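Local structure of molybdate-binding protein MolA (Haemophilus influenzae, 3PSH) at residues 199-202 / 203-207. The protein binds molybdate and tungstate, but not sulfate or phosphate, in the periplasm and serves the MolBC ABC transporter in low-affinity molybdate import. Numbering follows the deposited sequence.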
ATOM      1  N   GLY A 199       0.214  -4.088  13.286  1.00 16.21           N
ATOM      2  CA  GLY A 199      -0.710  -4.750  12.328  1.00 16.35           C
ATOM      3  C   GLY A 199      -0.684  -4.126  10.965  1.00 16.72           C
ATOM      4  O   GLY A 199      -1.678  -4.243  10.173  1.00 16.54           O
ATOM      5  N   LYS A 200       0.423  -3.380  10.649  1.00 14.38           N
ATOM      6  CA  LYS A 200       0.409  -2.708   9.351  1.00 12.99           C
ATOM      7  C   LYS A 200       1.694  -3.026   8.573  1.00 13.73           C
ATOM      8  O   LYS A 200       2.774  -3.145   9.196  1.00 14.03           O
ATOM      9  CB  LYS A 200       0.341  -1.190   9.619  1.00 13.32           C
ATOM     10  CG  LYS A 200      -0.977  -0.717  10.226  1.00 15.87           C
ATOM     11  CD  LYS A 200      -2.133  -0.765   9.161  1.00 14.44           C
ATOM     12  CE  LYS A 200      -3.454  -0.998   9.833  1.00 16.44           C
ATOM     13  NZ  LYS A 200      -4.496  -1.097   8.674  1.00 19.11           N
ATOM     14  N   TYR A 201       1.647  -2.918   7.253  1.00 14.15           N
ATOM     15  CA  TYR A 201       2.871  -3.131   6.380  1.00 12.50           C
ATOM     16  C   TYR A 201       4.072  -2.125   6.697  1.00 12.13           C
ATOM     17  O   TYR A 201       5.267  -2.472   6.600  1.00 13.21           O
ATOM     18  CB  TYR A 201       2.533  -3.094   4.868  1.00 13.99           C
ATOM     19  CG  TYR A 201       3.792  -3.196   4.040  1.00 10.63           C
ATOM     20  CD1 TYR A 201       4.578  -4.360   4.090  1.00 14.83           C
ATOM     21  CD2 TYR A 201       4.237  -2.048   3.327  1.00 12.43           C
ATOM     22  CE1 TYR A 201       5.811  -4.391   3.427  1.00  9.58           C
ATOM     23  CE2 TYR A 201       5.412  -2.028   2.657  1.00 10.60           C
ATOM     24  CZ  TYR A 201       6.194  -3.213   2.670  1.00  9.23           C
ATOM     25  OH  TYR A 201       7.422  -3.278   2.075  1.00 15.08           O
ATOM     26  N   THR A 202       3.682  -0.907   7.098  1.00 12.04           N
ATOM     27  CA  THR A 202       4.670   0.143   7.489  1.00 10.59           C
ATOM     28  C   THR A 202       5.824  -0.484   8.325  1.00 12.20           C
ATOM     29  O   THR A 202       7.022  -0.376   7.944  1.00 15.09           O
ATOM     30  CB  THR A 202       3.974   1.260   8.264  1.00 12.73           C
ATOM     31  OG1 THR A 202       2.786   1.735   7.541  1.00 14.91           O
ATOM     32  CG2 THR A 202       4.962   2.426   8.487  1.00 14.41           C
ATOM     33  N   GLY A 203       5.477  -1.157   9.434  1.00 13.76           N
ATOM     34  CA  GLY A 203       6.561  -1.636  10.375  1.00 13.70           C
ATOM     35  C   GLY A 203       7.340  -2.786   9.707  1.00 13.25           C
ATOM     36  O   GLY A 203       8.488  -3.052  10.059  1.00 10.51           O
ATOM     37  N   LEU A 204       6.694  -3.560   8.789  1.00 11.68           N
ATOM     38  CA  LEU A 204       7.334  -4.670   8.068  1.00 13.62           C
ATOM     39  C   LEU A 204       8.352  -4.121   7.110  1.00 12.08           C
ATOM     40  O   LEU A 204       9.469  -4.640   6.965  1.00 12.16           O
ATOM     41  CB  LEU A 204       6.336  -5.566   7.307  1.00 12.12           C
ATOM     42  CG  LEU A 204       5.576  -6.498   8.334  1.00 13.24           C
ATOM     43  CD1 LEU A 204       4.355  -6.995   7.684  1.00 13.94           C
ATOM     44  CD2 LEU A 204       6.478  -7.669   8.636  1.00 13.92           C
ATOM     45  N   MET A 205       7.989  -3.030   6.432  1.00 11.30           N
ATOM     46  CA  MET A 205       8.987  -2.430   5.487  1.00 11.75           C
ATOM     47  C   MET A 205      10.218  -1.972   6.257  1.00 11.96           C
ATOM     48  O   MET A 205      11.324  -2.266   5.828  1.00 14.39           O
ATOM     49  CB  MET A 205       8.425  -1.231   4.724  1.00 14.31           C
ATOM     50  CG  MET A 205       9.436  -0.601   3.723  1.00 17.97           C
ATOM     51  SD  MET A 205       8.535   0.838   2.906  1.00 19.14           S
ATOM     52  CE  MET A 205       8.563   2.058   4.194  1.00 30.89           C
ATOM     53  N   MET A 206       9.960  -1.400   7.428  1.00 11.14           N
ATOM     54  CA  MET A 206      11.066  -0.946   8.291  1.00 10.87           C
ATOM     55  C   MET A 206      11.865  -2.184   8.752  1.00 12.63           C
ATOM     56  O   MET A 206      13.118  -2.240   8.557  1.00 13.44           O
ATOM     57  CB  MET A 206      10.491  -0.211   9.466  1.00 11.69           C
ATOM     58  CG  MET A 206       9.881   1.118   8.970  1.00 14.93           C
ATOM     59  SD  MET A 206       9.287   2.006  10.386  1.00 18.60           S
ATOM     60  CE  MET A 206       8.565   3.566   9.711  1.00 16.85           C
ATOM     61  N   GLU A 207      11.208  -3.262   9.148  1.00 13.22           N
ATOM     62  CA  GLU A 207      12.002  -4.437   9.654  1.00 13.31           C
ATOM     63  C   GLU A 207      12.893  -5.039   8.597  1.00 11.83           C
ATOM     64  O   GLU A 207      14.079  -5.419   8.842  1.00 13.09           O
ATOM     65  CB  GLU A 207      11.033  -5.520  10.141  1.00 11.82           C
ATOM     66  CG  GLU A 207      10.441  -5.154  11.471  1.00 11.68           C
ATOM     67  CD  GLU A 207       9.297  -6.151  11.890  1.00 11.24           C
ATOM     68  OE1 GLU A 207       9.150  -7.176  11.160  1.00 16.04           O
ATOM     69  OE2 GLU A 207       8.696  -5.911  12.929  1.00 15.78           O
TER
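Tyr201 O receives Met205 N at 2.8 Å in the opening turn of helix 201-208, just after strand 194-196 of this periplasmic binding protein. The next i to i+4 bond, Met206 N to Thr202 O, is longer at 3.2 Å. Before them, Gly203 N reaches Lys200 O only weakly, at 3.4 Å.

Because chi1 of Tyr201 is 175°, its CG is turned away from the residue's own N and the ring runs along the helix, one face lying over Met205 N. Leu204 CB meets Tyr201 CD1 at 3.9 Å, while Met205 CB packs 3.6 Å from Tyr201 CZ. The Met205 sulfur stands obliquely to the ring, a Met-aromatic contact, and the phenol OH is hydrogen-bonded to Glu290 of helix 283-297.

The side chains of Thr202 and Met206 lie side by side, and both touch Met188 of strand 184-188. The Thr202 hydroxyl is hydrogen-bonded to Ala277 O, tying the first turn to the segment that leads into the molybdate-binding residues Gly279 and Tyr280. The methyl branch of Thr202 faces the end of the extended Met206 chain, where Thr202 CG2 and Met206 CE lie 4.0 Å apart.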